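Local structure of putative oxidoreductase (Jannaschia sp., 3C24) at residues V71-P76 with V97-A102. The protein is a putative oxidoreductase that probably binds a nicotinamide dinucleotide cofactor in an N-terminal Rossmann-type domain. Residues are numbered along the deposited sequence; the frame is centred on the assembly and turned at random. Where two conformers were deposited one is given.
Sequences VVLALP and VLILDA
Val71 to Leu73 and Val97 to Ile99 pair as neighbouring parallel strands in the buried middle of the sheet, flanked by strands 13-17 and 117-123. Two nearly straight backbone bonds hold them: Leu98 N gives its hydrogen to Val71 O at 2.8 Å, and Leu73 N gives its own to Leu98 O at 2.9 Å. Beyond Leu73 the chains splay apart as Ala74 makes an inverse gamma turn, and a water spans the widening gap, donating to Leu73 O (2.7 Å) and accepting from Leu100 N (2.8 Å), where a third direct rung would otherwise lie. On the face of Leu73 and Val97, with CG anti to its carbonyl carbon (chi1 -50°), Leu73 swings its CD1 obliquely against Val97 CG1 at 4.0 Å; Ile80 of helix 77-87 also packs on Leu73. On the face carrying Val72 and Leu98, the side chain of Leu100, just past the strand, crosses that of Val72 at about a right angle, with Leu100 CD2 4.0 Å from Val72 CG1, while Leu100 CD1 lies 4.0 Å from Ala74 CA. Met172 of helix 160-172 packs on both Val72 and Leu100. With helix 77-87 connecting the strands, this is a Rossmann-type beta-alpha-beta unit, its strands diverging at their C-terminal ends, where such folds usually bind a dinucleotide.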
loop_
_atom_site.group_PDB
_atom_site.type_symbol
_atom_site.label_atom_id
_atom_site.label_comp_id
_atom_site.label_asym_id
_atom_site.label_seq_id
_atom_site.Cartn_x
_atom_site.Cartn_y
_atom_site.Cartn_z
ATOM N N VAL A 71 -30.938 13.594 9.450
ATOM C CA VAL A 71 -30.777 12.521 10.452
ATOM C C VAL A 71 -29.706 11.565 9.941
ATOM O O VAL A 71 -29.865 10.859 8.949
ATOM C CB VAL A 71 -32.076 11.768 10.713
ATOM C CG1 VAL A 71 -31.862 10.672 11.750
ATOM C CG2 VAL A 71 -33.147 12.746 11.158
ATOM N N VAL A 72 -28.607 11.531 10.687
ATOM C CA VAL A 72 -27.429 10.757 10.369
ATOM C C VAL A 72 -27.429 9.467 11.143
ATOM O O VAL A 72 -27.485 9.450 12.385
ATOM C CB VAL A 72 -26.109 11.531 10.677
ATOM C CG1 VAL A 72 -24.920 10.607 10.328
ATOM C CG2 VAL A 72 -26.032 12.843 9.929
ATOM N N LEU A 73 -27.342 8.368 10.417
ATOM C CA LEU A 73 -27.350 7.046 11.024
ATOM C C LEU A 73 -25.939 6.533 11.307
ATOM O O LEU A 73 -25.385 5.765 10.530
ATOM C CB LEU A 73 -28.110 6.035 10.126
ATOM C CG LEU A 73 -29.505 6.494 9.649
ATOM C CD1 LEU A 73 -30.197 5.339 8.948
ATOM C CD2 LEU A 73 -30.377 6.959 10.779
ATOM N N ALA A 74 -25.355 7.015 12.405
ATOM C CA ALA A 74 -23.956 6.646 12.776
ATOM C C ALA A 74 -23.945 5.333 13.555
ATOM O O ALA A 74 -23.545 5.282 14.721
ATOM C CB ALA A 74 -23.297 7.764 13.586
ATOM N N LEU A 75 -24.461 4.301 12.909
ATOM C CA LEU A 75 -24.620 2.989 13.505
ATOM C C LEU A 75 -24.048 1.902 12.618
ATOM O O LEU A 75 -23.900 2.112 11.418
ATOM C CB LEU A 75 -26.090 2.713 13.710
ATOM C CG LEU A 75 -26.753 3.732 14.646
ATOM C CD1 LEU A 75 -28.240 3.662 14.483
ATOM C CD2 LEU A 75 -26.307 3.501 16.075
ATOM N N PRO A 76 -23.746 0.724 13.199
ATOM C CA PRO A 76 -23.162 -0.338 12.362
ATOM C C PRO A 76 -24.132 -0.877 11.345
ATOM O O PRO A 76 -25.329 -0.878 11.539
ATOM C CB PRO A 76 -22.714 -1.419 13.366
ATOM C CG PRO A 76 -22.896 -0.890 14.688
ATOM C CD PRO A 76 -23.759 0.382 14.629
ATOM N N VAL A 97 -32.293 11.614 5.348
ATOM C CA VAL A 97 -31.765 10.468 6.116
ATOM C C VAL A 97 -30.427 10.102 5.469
ATOM O O VAL A 97 -30.347 9.698 4.268
ATOM C CB VAL A 97 -32.737 9.299 6.092
ATOM C CG1 VAL A 97 -32.089 8.071 6.758
ATOM C CG2 VAL A 97 -34.090 9.719 6.766
ATOM N N LEU A 98 -29.368 10.287 6.258
ATOM C CA LEU A 98 -28.011 10.179 5.780
ATOM C C LEU A 98 -27.328 8.923 6.310
ATOM O O LEU A 98 -27.189 8.705 7.512
ATOM C CB LEU A 98 -27.275 11.467 6.141
ATOM C CG LEU A 98 -26.127 11.949 5.254
ATOM C CD1 LEU A 98 -25.673 13.379 5.654
ATOM C CD2 LEU A 98 -25.002 10.953 5.287
ATOM N N ILE A 99 -26.992 8.088 5.341
ATOM C CA ILE A 99 -26.347 6.781 5.581
ATOM C C ILE A 99 -24.874 6.885 5.210
ATOM O O ILE A 99 -24.498 7.493 4.215
ATOM C CB ILE A 99 -27.041 5.590 4.836
ATOM C CG1 ILE A 99 -28.577 5.685 4.815
ATOM C CG2 ILE A 99 -26.641 4.276 5.465
ATOM C CD1 ILE A 99 -29.176 6.301 3.519
ATOM N N LEU A 100 -24.046 6.277 6.044
ATOM C CA LEU A 100 -22.601 6.414 5.930
ATOM C C LEU A 100 -21.910 5.259 5.217
ATOM O O LEU A 100 -20.676 5.113 5.306
ATOM C CB LEU A 100 -22.016 6.583 7.348
ATOM C CG LEU A 100 -22.609 7.716 8.213
ATOM C CD1 LEU A 100 -21.887 7.909 9.589
ATOM C CD2 LEU A 100 -22.629 9.017 7.411
ATOM N N ASP A 101 -22.697 4.408 4.581
ATOM C CA ASP A 101 -22.210 3.236 3.885
ATOM C C ASP A 101 -23.281 2.756 2.926
ATOM O O ASP A 101 -24.464 2.759 3.248
ATOM C CB ASP A 101 -21.856 2.137 4.894
ATOM C CG ASP A 101 -21.044 1.006 4.268
ATOM O OD1 ASP A 101 -21.542 0.253 3.392
ATOM O OD2 ASP A 101 -19.886 0.840 4.679
ATOM N N ALA A 102 -22.861 2.394 1.725
ATOM C CA ALA A 102 -23.794 1.928 0.707
ATOM C C ALA A 102 -24.348 0.525 0.914
ATOM O O ALA A 102 -25.210 0.115 0.152
ATOM C CB ALA A 102 -23.142 1.967 -0.715
HETATM O O HOH W 1 -24.870 4.591 8.172
#